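Local coordinates for protein FmtA (Staphylococcus aureus, PDB 5ZH8) that hydrolyses the ester links that hold D-alanine on wall teichoic and lipoteichoic acids, and affects methicillin resistance and cell wall structure, at residues Q129-G134 and K297-I302; L135-L140 and Y329-Y334; D241-Q246 and Q304-S309; P315-F320 and V353-K358. All coordinates share one frame; numbering follows the deposited sequence.

Contact 1 of 4, residues Q129-G134 and K297-I302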
# COMPACT_ATOMS: atom_id res chain seq x y z
N GLN A 129 17.19 3.16 -5.18
CA GLN A 129 18.20 4.06 -5.76
C GLN A 129 19.15 4.63 -4.71
O GLN A 129 20.27 5.01 -5.03
CB GLN A 129 17.58 5.22 -6.55
CG GLN A 129 18.59 5.94 -7.43
CD GLN A 129 18.03 7.15 -8.15
OE1 GLN A 129 17.04 7.73 -7.72
NE2 GLN A 129 18.67 7.54 -9.24
N LYS A 130 18.71 4.68 -3.46
CA LYS A 130 19.60 5.09 -2.36
C LYS A 130 20.91 4.28 -2.32
O LYS A 130 21.94 4.79 -1.88
CB LYS A 130 18.88 4.98 -1.02
CG LYS A 130 17.75 5.98 -0.85
CD LYS A 130 17.19 5.95 0.56
CE LYS A 130 16.10 6.99 0.75
NZ LYS A 130 14.94 6.77 -0.15
N PHE A 131 20.86 3.03 -2.78
CA PHE A 131 22.05 2.18 -2.89
C PHE A 131 23.04 2.75 -3.91
O PHE A 131 24.24 2.79 -3.66
CB PHE A 131 21.64 0.74 -3.27
CG PHE A 131 22.79 -0.21 -3.45
CD1 PHE A 131 23.81 -0.30 -2.51
CD2 PHE A 131 22.84 -1.05 -4.56
CE1 PHE A 131 24.86 -1.19 -2.68
CE2 PHE A 131 23.89 -1.93 -4.74
CZ PHE A 131 24.90 -2.00 -3.80
N SER A 132 22.52 3.19 -5.05
CA SER A 132 23.33 3.88 -6.06
C SER A 132 24.04 5.11 -5.45
O SER A 132 25.25 5.28 -5.62
CB SER A 132 22.45 4.28 -7.25
OG SER A 132 23.03 5.32 -8.03
N THR A 133 23.27 5.93 -4.74
CA THR A 133 23.78 7.12 -4.07
C THR A 133 24.81 6.76 -2.98
O THR A 133 25.83 7.45 -2.82
CB THR A 133 22.63 7.95 -3.45
OG1 THR A 133 21.71 8.34 -4.48
CG2 THR A 133 23.15 9.21 -2.74
N GLY A 134 24.55 5.69 -2.23
CA GLY A 134 25.49 5.22 -1.23
C GLY A 134 26.81 4.77 -1.83
O GLY A 134 27.88 5.03 -1.28
N LYS A 297 23.08 -8.02 -11.76
CA LYS A 297 24.38 -7.77 -12.39
C LYS A 297 25.20 -6.77 -11.57
O LYS A 297 26.41 -6.90 -11.44
CB LYS A 297 24.18 -7.26 -13.83
CG LYS A 297 25.45 -7.13 -14.64
CD LYS A 297 25.23 -6.47 -15.99
CE LYS A 297 24.52 -7.40 -16.97
NZ LYS A 297 24.53 -6.84 -18.36
N LEU A 298 24.53 -5.76 -11.02
CA LEU A 298 25.17 -4.76 -10.16
C LEU A 298 25.70 -5.38 -8.86
O LEU A 298 26.85 -5.18 -8.50
CB LEU A 298 24.19 -3.64 -9.82
CG LEU A 298 24.59 -2.64 -8.74
CD1 LEU A 298 25.86 -1.90 -9.14
CD2 LEU A 298 23.43 -1.70 -8.48
N ILE A 299 24.84 -6.11 -8.17
CA ILE A 299 25.18 -6.69 -6.87
C ILE A 299 26.25 -7.77 -6.98
O ILE A 299 27.17 -7.80 -6.17
CB ILE A 299 23.92 -7.24 -6.17
CG1 ILE A 299 23.04 -6.08 -5.73
CG2 ILE A 299 24.28 -8.11 -4.97
CD1 ILE A 299 21.59 -6.46 -5.56
N THR A 300 26.13 -8.65 -7.97
CA THR A 300 27.10 -9.73 -8.14
C THR A 300 28.49 -9.18 -8.46
O THR A 300 29.50 -9.72 -8.00
CB THR A 300 26.70 -10.70 -9.26
OG1 THR A 300 26.47 -9.97 -10.47
CG2 THR A 300 25.47 -11.48 -8.87
N GLN A 301 28.55 -8.12 -9.26
CA GLN A 301 29.82 -7.49 -9.61
C GLN A 301 30.46 -6.77 -8.43
O GLN A 301 31.68 -6.80 -8.28
CB GLN A 301 29.64 -6.54 -10.78
CG GLN A 301 29.54 -7.25 -12.11
CD GLN A 301 29.49 -6.27 -13.26
OE1 GLN A 301 30.47 -6.12 -13.99
NE2 GLN A 301 28.37 -5.60 -13.42
N ILE A 302 29.65 -6.12 -7.60
CA ILE A 302 30.14 -5.52 -6.36
C ILE A 302 30.66 -6.62 -5.43
O ILE A 302 31.74 -6.49 -4.85
CB ILE A 302 29.07 -4.66 -5.66
CG1 ILE A 302 28.77 -3.41 -6.50
CG2 ILE A 302 29.53 -4.24 -4.27
CD1 ILE A 302 27.46 -2.74 -6.18

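Contact 2 of 4, residues L135-L140 and Y329-Y334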
# COMPACT_ATOMS: atom_id res chain seq x y z
N LEU A 135 26.75 4.08 -2.97
CA LEU A 135 27.96 3.64 -3.67
C LEU A 135 28.80 4.82 -4.12
O LEU A 135 30.03 4.79 -4.00
CB LEU A 135 27.60 2.76 -4.87
CG LEU A 135 27.14 1.34 -4.52
CD1 LEU A 135 26.41 0.71 -5.69
CD2 LEU A 135 28.32 0.48 -4.09
N LEU A 136 28.14 5.86 -4.63
CA LEU A 136 28.81 7.09 -5.03
C LEU A 136 29.46 7.77 -3.84
O LEU A 136 30.57 8.29 -3.96
CB LEU A 136 27.81 8.04 -5.71
CG LEU A 136 27.28 7.62 -7.09
CD1 LEU A 136 26.14 8.54 -7.52
CD2 LEU A 136 28.39 7.61 -8.13
N LEU A 137 28.78 7.77 -2.71
CA LEU A 137 29.33 8.29 -1.44
C LEU A 137 30.60 7.56 -1.05
O LEU A 137 31.63 8.19 -0.80
CB LEU A 137 28.32 8.16 -0.30
CG LEU A 137 27.41 9.36 -0.01
CD1 LEU A 137 26.51 9.01 1.17
CD2 LEU A 137 28.19 10.62 0.28
N LYS A 138 30.52 6.24 -0.99
CA LYS A 138 31.67 5.43 -0.62
C LYS A 138 32.83 5.67 -1.58
O LYS A 138 33.98 5.81 -1.15
CB LYS A 138 31.31 3.94 -0.58
CG LYS A 138 32.47 3.02 -0.19
CD LYS A 138 32.99 3.26 1.23
CE LYS A 138 32.08 2.61 2.27
NZ LYS A 138 32.24 3.23 3.61
N GLN A 139 32.53 5.73 -2.87
CA GLN A 139 33.54 6.06 -3.87
C GLN A 139 34.23 7.39 -3.56
O GLN A 139 35.45 7.49 -3.59
CB GLN A 139 32.92 6.11 -5.26
CG GLN A 139 32.69 4.75 -5.89
CD GLN A 139 31.91 4.83 -7.19
OE1 GLN A 139 31.30 5.86 -7.49
NE2 GLN A 139 31.91 3.75 -7.96
N LEU A 140 33.43 8.41 -3.25
CA LEU A 140 33.95 9.73 -2.91
C LEU A 140 34.80 9.75 -1.64
O LEU A 140 35.73 10.54 -1.54
CB LEU A 140 32.80 10.74 -2.78
CG LEU A 140 32.15 11.14 -4.11
CD1 LEU A 140 30.97 12.06 -3.86
CD2 LEU A 140 33.17 11.81 -5.03
N TYR A 329 21.06 -1.22 8.27
CA TYR A 329 21.02 -0.28 7.15
C TYR A 329 22.35 0.45 6.98
O TYR A 329 22.93 0.92 7.96
CB TYR A 329 19.91 0.74 7.35
CG TYR A 329 19.56 1.51 6.11
CD1 TYR A 329 18.75 0.96 5.14
CD2 TYR A 329 20.04 2.80 5.90
CE1 TYR A 329 18.41 1.65 4.00
CE2 TYR A 329 19.71 3.50 4.75
CZ TYR A 329 18.90 2.92 3.81
OH TYR A 329 18.54 3.59 2.66
N ARG A 330 22.84 0.53 5.75
CA ARG A 330 23.96 1.39 5.40
C ARG A 330 23.97 1.65 3.90
O ARG A 330 23.62 0.77 3.10
CB ARG A 330 25.31 0.79 5.84
CG ARG A 330 25.92 -0.24 4.89
CD ARG A 330 25.10 -1.52 4.79
NE ARG A 330 24.85 -2.06 6.12
CZ ARG A 330 25.76 -2.66 6.87
NH1 ARG A 330 27.00 -2.85 6.43
NH2 ARG A 330 25.43 -3.09 8.08
N TYR A 331 24.36 2.86 3.52
CA TYR A 331 24.57 3.22 2.11
C TYR A 331 23.44 2.75 1.19
O TYR A 331 23.68 2.22 0.11
CB TYR A 331 25.94 2.69 1.64
CG TYR A 331 27.09 3.39 2.31
CD1 TYR A 331 27.53 4.64 1.85
CD2 TYR A 331 27.72 2.84 3.43
CE1 TYR A 331 28.59 5.30 2.46
CE2 TYR A 331 28.78 3.50 4.05
CZ TYR A 331 29.20 4.73 3.56
OH TYR A 331 30.24 5.39 4.17
N GLY A 332 22.21 2.93 1.65
CA GLY A 332 21.02 2.63 0.85
C GLY A 332 20.50 1.20 0.87
O GLY A 332 19.60 0.89 0.11
N PHE A 333 21.04 0.34 1.73
CA PHE A 333 20.60 -1.07 1.77
C PHE A 333 20.83 -1.72 3.13
O PHE A 333 21.49 -1.16 3.99
CB PHE A 333 21.30 -1.87 0.67
CG PHE A 333 22.72 -2.22 0.99
CD1 PHE A 333 23.75 -1.30 0.74
CD2 PHE A 333 23.03 -3.45 1.54
CE1 PHE A 333 25.06 -1.62 1.05
CE2 PHE A 333 24.35 -3.77 1.85
CZ PHE A 333 25.36 -2.86 1.60
N TYR A 334 20.28 -2.92 3.29
CA TYR A 334 20.31 -3.63 4.56
C TYR A 334 21.24 -4.84 4.54
O TYR A 334 21.16 -5.66 3.64
CB TYR A 334 18.90 -4.12 4.89
CG TYR A 334 17.91 -3.02 5.16
CD1 TYR A 334 17.75 -2.51 6.44
CD2 TYR A 334 17.12 -2.49 4.14
CE1 TYR A 334 16.83 -1.51 6.70
CE2 TYR A 334 16.21 -1.48 4.39
CZ TYR A 334 16.07 -0.99 5.67
OH TYR A 334 15.16 0.00 5.95

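Contact 3 of 4, residues D241-Q246 and Q304-S309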
# COMPACT_ATOMS: atom_id res chain seq x y z
N ASP A 241 28.28 2.76 -16.37
CA ASP A 241 29.11 2.33 -17.50
C ASP A 241 30.20 1.32 -17.11
O ASP A 241 30.33 0.29 -17.77
CB ASP A 241 29.72 3.54 -18.23
CG ASP A 241 28.67 4.37 -18.94
OD1 ASP A 241 27.50 3.93 -19.02
OD2 ASP A 241 29.02 5.46 -19.43
N PRO A 242 30.98 1.60 -16.05
CA PRO A 242 31.95 0.60 -15.58
C PRO A 242 31.36 -0.79 -15.37
O PRO A 242 32.01 -1.78 -15.72
CB PRO A 242 32.43 1.18 -14.25
CG PRO A 242 32.34 2.65 -14.45
CD PRO A 242 31.14 2.88 -15.33
N LEU A 243 30.16 -0.88 -14.81
CA LEU A 243 29.53 -2.18 -14.57
C LEU A 243 28.54 -2.60 -15.67
O LEU A 243 27.72 -3.48 -15.46
CB LEU A 243 28.85 -2.19 -13.20
CG LEU A 243 29.73 -1.82 -12.00
CD1 LEU A 243 28.99 -2.09 -10.69
CD2 LEU A 243 31.06 -2.56 -12.02
N LYS A 244 28.65 -1.97 -16.85
CA LYS A 244 27.87 -2.33 -18.04
C LYS A 244 26.38 -2.53 -17.74
O LYS A 244 25.77 -3.50 -18.18
CB LYS A 244 28.44 -3.59 -18.71
CG LYS A 244 29.82 -3.39 -19.32
CD LYS A 244 30.31 -4.63 -20.05
CE LYS A 244 31.56 -4.33 -20.87
NZ LYS A 244 32.65 -3.71 -20.06
N LEU A 245 25.82 -1.59 -16.98
CA LEU A 245 24.39 -1.57 -16.72
C LEU A 245 23.72 -0.81 -17.86
O LEU A 245 23.57 0.42 -17.80
CB LEU A 245 24.11 -0.90 -15.38
CG LEU A 245 24.80 -1.50 -14.16
CD1 LEU A 245 24.22 -0.86 -12.91
CD2 LEU A 245 24.62 -3.01 -14.10
N GLN A 246 23.32 -1.55 -18.88
CA GLN A 246 22.82 -0.97 -20.13
C GLN A 246 21.31 -1.06 -20.26
O GLN A 246 20.74 -0.67 -21.29
CB GLN A 246 23.49 -1.68 -21.31
CG GLN A 246 25.00 -1.54 -21.30
CD GLN A 246 25.67 -2.28 -22.43
OE1 GLN A 246 25.36 -3.44 -22.69
NE2 GLN A 246 26.59 -1.62 -23.10
N GLN A 304 31.91 -9.30 -6.33
CA GLN A 304 33.18 -9.73 -6.92
C GLN A 304 34.26 -8.64 -6.92
O GLN A 304 35.24 -8.74 -7.65
CB GLN A 304 32.93 -10.21 -8.34
CG GLN A 304 32.16 -11.51 -8.40
CD GLN A 304 31.53 -11.77 -9.75
OE1 GLN A 304 31.52 -10.91 -10.64
NE2 GLN A 304 30.99 -12.97 -9.92
N TYR A 305 34.08 -7.61 -6.10
CA TYR A 305 35.09 -6.56 -5.89
C TYR A 305 35.42 -5.76 -7.14
O TYR A 305 36.58 -5.51 -7.43
CB TYR A 305 36.36 -7.17 -5.28
CG TYR A 305 36.06 -8.10 -4.13
CD1 TYR A 305 35.37 -7.64 -3.01
CD2 TYR A 305 36.45 -9.43 -4.16
CE1 TYR A 305 35.09 -8.47 -1.96
CE2 TYR A 305 36.17 -10.27 -3.10
CZ TYR A 305 35.49 -9.78 -2.01
OH TYR A 305 35.22 -10.62 -0.96
N LYS A 306 34.39 -5.30 -7.84
CA LYS A 306 34.58 -4.51 -9.05
C LYS A 306 34.50 -3.03 -8.83
O LYS A 306 34.87 -2.28 -9.68
CB LYS A 306 33.59 -4.90 -10.12
CG LYS A 306 34.05 -6.06 -10.97
CD LYS A 306 33.58 -5.91 -12.39
CE LYS A 306 33.38 -7.26 -13.04
NZ LYS A 306 32.54 -7.20 -14.26
N LEU A 307 33.95 -2.60 -7.72
CA LEU A 307 33.94 -1.17 -7.39
C LEU A 307 34.94 -0.82 -6.30
O LEU A 307 35.50 0.27 -6.31
CB LEU A 307 32.56 -0.73 -6.93
CG LEU A 307 31.48 -0.62 -7.99
CD1 LEU A 307 30.27 0.04 -7.34
CD2 LEU A 307 31.95 0.18 -9.20
N PHE A 308 35.12 -1.73 -5.34
CA PHE A 308 36.06 -1.53 -4.26
C PHE A 308 36.85 -2.81 -3.98
O PHE A 308 36.43 -3.91 -4.35
CB PHE A 308 35.35 -1.11 -2.97
CG PHE A 308 34.26 -0.10 -3.17
CD1 PHE A 308 34.56 1.25 -3.39
CD2 PHE A 308 32.92 -0.47 -3.11
CE1 PHE A 308 33.56 2.19 -3.55
CE2 PHE A 308 31.92 0.46 -3.27
CZ PHE A 308 32.24 1.79 -3.49
N SER A 309 38.00 -2.65 -3.33
CA SER A 309 38.78 -3.77 -2.80
C SER A 309 37.98 -4.58 -1.76
O SER A 309 36.99 -4.08 -1.22
CB SER A 309 40.04 -3.25 -2.14
OG SER A 309 39.71 -2.37 -1.08

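Contact 4 of 4, residues P315-F320 and V353-K358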
# COMPACT_ATOMS: atom_id res chain seq x y z
N PRO A 315 33.12 -5.26 4.65
CA PRO A 315 32.37 -4.60 5.72
C PRO A 315 31.15 -3.83 5.22
O PRO A 315 30.09 -3.89 5.84
CB PRO A 315 33.39 -3.62 6.33
CG PRO A 315 34.71 -4.02 5.79
CD PRO A 315 34.47 -4.70 4.49
N LEU A 316 31.30 -3.14 4.09
CA LEU A 316 30.19 -2.43 3.48
C LEU A 316 29.00 -3.37 3.29
O LEU A 316 27.88 -3.01 3.62
CB LEU A 316 30.61 -1.83 2.13
CG LEU A 316 29.52 -1.25 1.23
CD1 LEU A 316 28.76 -0.15 1.94
CD2 LEU A 316 30.16 -0.77 -0.08
N LEU A 317 29.27 -4.57 2.79
CA LEU A 317 28.22 -5.56 2.53
C LEU A 317 27.82 -6.41 3.74
O LEU A 317 26.69 -6.91 3.77
CB LEU A 317 28.64 -6.51 1.39
CG LEU A 317 28.92 -5.92 0.00
CD1 LEU A 317 29.11 -7.05 -1.00
CD2 LEU A 317 27.82 -4.98 -0.47
N HIS A 318 28.71 -6.62 4.71
CA HIS A 318 28.46 -7.65 5.75
C HIS A 318 28.62 -7.25 7.22
O HIS A 318 28.15 -7.98 8.09
CB HIS A 318 29.33 -8.87 5.47
CG HIS A 318 29.15 -9.43 4.10
ND1 HIS A 318 27.91 -9.73 3.58
CD2 HIS A 318 30.05 -9.77 3.15
CE1 HIS A 318 28.06 -10.23 2.37
NE2 HIS A 318 29.35 -10.27 2.08
N GLU A 319 29.27 -6.13 7.51
CA GLU A 319 29.52 -5.73 8.90
C GLU A 319 28.32 -4.97 9.43
O GLU A 319 27.89 -3.99 8.82
CB GLU A 319 30.77 -4.85 9.01
CG GLU A 319 31.08 -4.40 10.43
CD GLU A 319 32.40 -3.65 10.54
OE1 GLU A 319 33.45 -4.19 10.14
OE2 GLU A 319 32.40 -2.52 11.05
N PHE A 320 27.77 -5.42 10.55
CA PHE A 320 26.72 -4.67 11.24
C PHE A 320 26.77 -4.86 12.74
O PHE A 320 27.17 -5.92 13.23
CB PHE A 320 25.33 -5.01 10.68
CG PHE A 320 24.77 -6.33 11.14
CD1 PHE A 320 25.30 -7.52 10.67
CD2 PHE A 320 23.68 -6.37 11.99
CE1 PHE A 320 24.76 -8.73 11.06
CE2 PHE A 320 23.14 -7.58 12.39
CZ PHE A 320 23.68 -8.77 11.93
N VAL A 353 14.94 -6.86 -3.36
CA VAL A 353 16.11 -7.69 -3.62
C VAL A 353 16.48 -8.38 -2.32
O VAL A 353 16.69 -7.73 -1.31
CB VAL A 353 17.34 -6.87 -4.07
CG1 VAL A 353 18.48 -7.79 -4.49
CG2 VAL A 353 16.99 -5.91 -5.20
N TYR A 354 16.54 -9.70 -2.36
CA TYR A 354 17.10 -10.50 -1.27
C TYR A 354 18.32 -11.19 -1.85
O TYR A 354 18.23 -11.74 -2.95
CB TYR A 354 16.12 -11.57 -0.82
CG TYR A 354 15.13 -11.17 0.25
CD1 TYR A 354 14.72 -9.86 0.44
CD2 TYR A 354 14.56 -12.15 1.06
CE1 TYR A 354 13.80 -9.54 1.41
CE2 TYR A 354 13.64 -11.84 2.03
CZ TYR A 354 13.26 -10.54 2.20
OH TYR A 354 12.34 -10.28 3.19
N TYR A 355 19.45 -11.15 -1.14
CA TYR A 355 20.61 -11.87 -1.62
C TYR A 355 21.59 -12.30 -0.55
O TYR A 355 21.55 -11.82 0.58
CB TYR A 355 21.34 -11.07 -2.71
CG TYR A 355 22.16 -9.89 -2.24
CD1 TYR A 355 23.48 -10.05 -1.85
CD2 TYR A 355 21.63 -8.61 -2.23
CE1 TYR A 355 24.24 -8.97 -1.45
CE2 TYR A 355 22.38 -7.52 -1.83
CZ TYR A 355 23.69 -7.71 -1.44
OH TYR A 355 24.44 -6.64 -1.03
N ASN A 356 22.44 -13.24 -0.95
CA ASN A 356 23.58 -13.69 -0.16
C ASN A 356 24.73 -14.03 -1.12
O ASN A 356 24.76 -13.52 -2.24
CB ASN A 356 23.18 -14.85 0.78
CG ASN A 356 22.72 -16.09 0.05
OD1 ASN A 356 23.05 -16.31 -1.11
ND2 ASN A 356 21.98 -16.93 0.75
N ASP A 357 25.68 -14.87 -0.70
CA ASP A 357 26.82 -15.18 -1.56
C ASP A 357 26.51 -16.20 -2.66
O ASP A 357 27.32 -16.38 -3.57
CB ASP A 357 28.01 -15.65 -0.72
CG ASP A 357 28.67 -14.51 0.06
OD1 ASP A 357 28.20 -13.35 -0.02
OD2 ASP A 357 29.65 -14.78 0.77
N LYS A 358 25.36 -16.86 -2.60
CA LYS A 358 24.96 -17.82 -3.63
C LYS A 358 23.87 -17.25 -4.55
O LYS A 358 24.00 -17.29 -5.77
CB LYS A 358 24.47 -19.13 -3.01
CG LYS A 358 24.37 -20.27 -4.01
CD LYS A 358 23.84 -21.54 -3.38
CE LYS A 358 23.67 -22.66 -4.39
NZ LYS A 358 22.91 -23.82 -3.82
O HOH W 1 29.27 -10.95 -0.47

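Contact 1 of 4, residues Q129-G134 and K297-I302
Phe-131 reaches from helix 129-142 into a hydrophobic patch of helix 292-303 made by Leu-298, Ile-299 and Ile-302. The axes of the two short segments stay 12.9 Å apart and diverge by 36°, a gap that suits one long aromatic side chain. CB of Phe-131 already points at the other helix, and CG continues the outward course because it stands trans to the backbone N (chi1 178°). Along one side of the ring, CD2 lies 4.0 Å from Leu-298 CD2. One atom further on, CE2 approaches that same methyl to 3.8 Å and grazes Ile-299 CG1 at 4.4 Å. At the far end, CZ comes to 3.6 Å from Ile-302 CD1, the two side chains meeting from opposite directions. Leu-298, by contrast, runs past the ring antiparallel to it.

Just before the helix lies Ser-127, which with Lys-130 fits the Ser-x-x-Lys signature of the serine beta-lactamase and penicillin-binding protein superfamily. Lys-130 NZ hydrogen-bonds Ser-127 OG and makes a salt bridge with Asp-213. The branched Ile-299 leans on Val-353 and Tyr-355 of strand 349-355, and Phe-131 also meets the ring of Phe-333. On the outer side of helix 292-303, Gln-301 folds back and its NE2 donates to Lys-297 O at 3.1 Å, from the face of that carbonyl opposite the helical N-H of Gln-301.

Contact 2 of 4, residues L135-L140 and Y329-Y334
Tyr-331 and Gly-332 occupy the two central positions of a type I' turn from Arg-330 to Phe-333, which projects the tyrosine at Leu-137 and Lys-138 of helix 129-142. Arg-330 N donates to Phe-333 O at 2.8 Å, and Phe-333 N returns a bond to Arg-330 O. Gly-332 suits its place, since its backbone angles would jam a CB against the carbonyl O of Tyr-331.

The tyrosine ring presents its edge to Leu-137, whose CB lies close to the ring plane, 4.0 Å from CE1. The Lys-138 side chain crosses that of Tyr-331 at about a right angle. It bends twice, at chi2 (64°) and chi3 (79°), which brings CE to 3.8 Å from Tyr-331 CZ and NZ to 3.0 Å from Tyr-331 OH. This last is a weak hydrogen bond; the stronger partner of the hydroxyl is Glu-141 OE2, further along the helix. Tyrosine suits the turn because its ring packs on the helix while its hydroxyl reaches both charged groups. Glu-141 OE1 makes a long, weak ion pair with Lys-138 NZ, so the buried ammonium probably gains some compensating charge.

Tight two-residue turns with both positions in left-handed conformation are characteristic of beta hairpins, here strands 329-330 and 333-335 at the edge of the main antiparallel sheet.

Contact 3 of 4, residues D241-Q246 and Q304-S309
Leu-243 and Leu-307 carry the apolar part of this contact, with help from the root of Lys-306. Leu-243 does not aim its CB at the other loop, but with CG trans to its carbonyl carbon (chi1 -55°) the branches swing over to Leu-307: CD1 of Leu-243 is 4.0 Å from Leu-307 CG, and CD2 of Leu-243 is 4.0 Å from Leu-307 CD2, so the two isobutyl groups interlock at a slant. CD2 of Leu-243 also lies 3.9 Å from Lys-306 CB, where the two chains run by one another, pointing opposite ways. Lysine fits this margin because its methylenes can cover a leucine while its NZ lies near Gln-301 OE1, a pair modelled too close for its length to be relied on. Inward, Leu-243 rests on Leu-298, and Leu-307 on Ile-302, so the contact extends the hydrophobic flank of helix 292-303.

The polar links are to neighbouring groups, not across the contact. Gln-301 NE2 donates to Leu-243 O, fastening the first loop to the helix from which the second emerges. Within the first loop, Lys-244 N bonds to Asp-241 O at 3.0 Å, closing a type I turn; in the second, Lys-306 N bonds to Gln-301 O and Tyr-305 N to Ile-302 O.

Both loops are helix ends of one kind: Lys-244 (phi 46°) and Tyr-305 (phi 63°) each take the left-handed C-prime position of a Schellman motif, terminating helices 231-240 and 292-303 respectively.

Contact 4 of 4, residues P315-F320 and V353-K358
A methyl of Leu-317, CD2, sits 3.8 Å from Tyr-355 OH, a van der Waals contact between helix 310-318 and strand 349-355 in which the two side chains meet at about a right angle. Tyr-355 has its CG lodged between the backbone N and the carbonyl carbon (chi1 75°), and its long ring carries the hydroxyl over to the helix although CB does not aim there. A tyrosine serves well at such a place, the ring spanning the distance between strand and helix while the hydroxyl finds a polar partner: Asn-340 ND2, which also donates to Leu-317 O and so ties helix to strand.

Water mediates the second link. His-318 NE2 and Asp-357 OD1 are 3.9 Å apart, too far for a direct bond, and the ring and carboxylate planes are turned 64° to each other. A water lies between them, 2.6 Å from His-318 NE2 at the edge of the ring and in its plane, and donates to Asp-357 OD1 at 2.7 Å. The same carboxylate oxygen is also hydrogen-bonded to Tyr-389 OH. Leu-317 CB covers one face of the imidazole, 3.8 Å above its centre.

Backbone-directed bonds shape the strand end. Asn-356 OD1 accepts from Lys-358 N at 2.8 Å (N-H...O angle 151°), and from Tyr-359 N as well, while Asn-356 O is met by Gln-303 NE2. The bond from Asn-356 OD1 to the N two residues on makes an Asx turn, here within the hairpin connection between strands 349-355 and 359-365 of the antiparallel sheet on which the helix packs.

From the N terminus, helix 129-142 opens the first two loops. Contact 1 closes on helix 292-303, and contact 2, begun further along the same helix, closes on the hairpin at 329-334, so the two cross. Contact 3 starts at the end of helix 231-240 and finishes just beyond helix 292-303; it crosses contact 1 and lies wholly within the span of contact 2. Contact 4 begins only after contacts 1 and 3 have closed, yet before contact 2 does, and therefore crosses contact 2. Together they join the helices to one another and to the large sheet: Ile-302 meets Leu-135 and Leu-317, Phe-308 bridges contacts 2 and 3, and Arg-330 grips the end of helix 310-318.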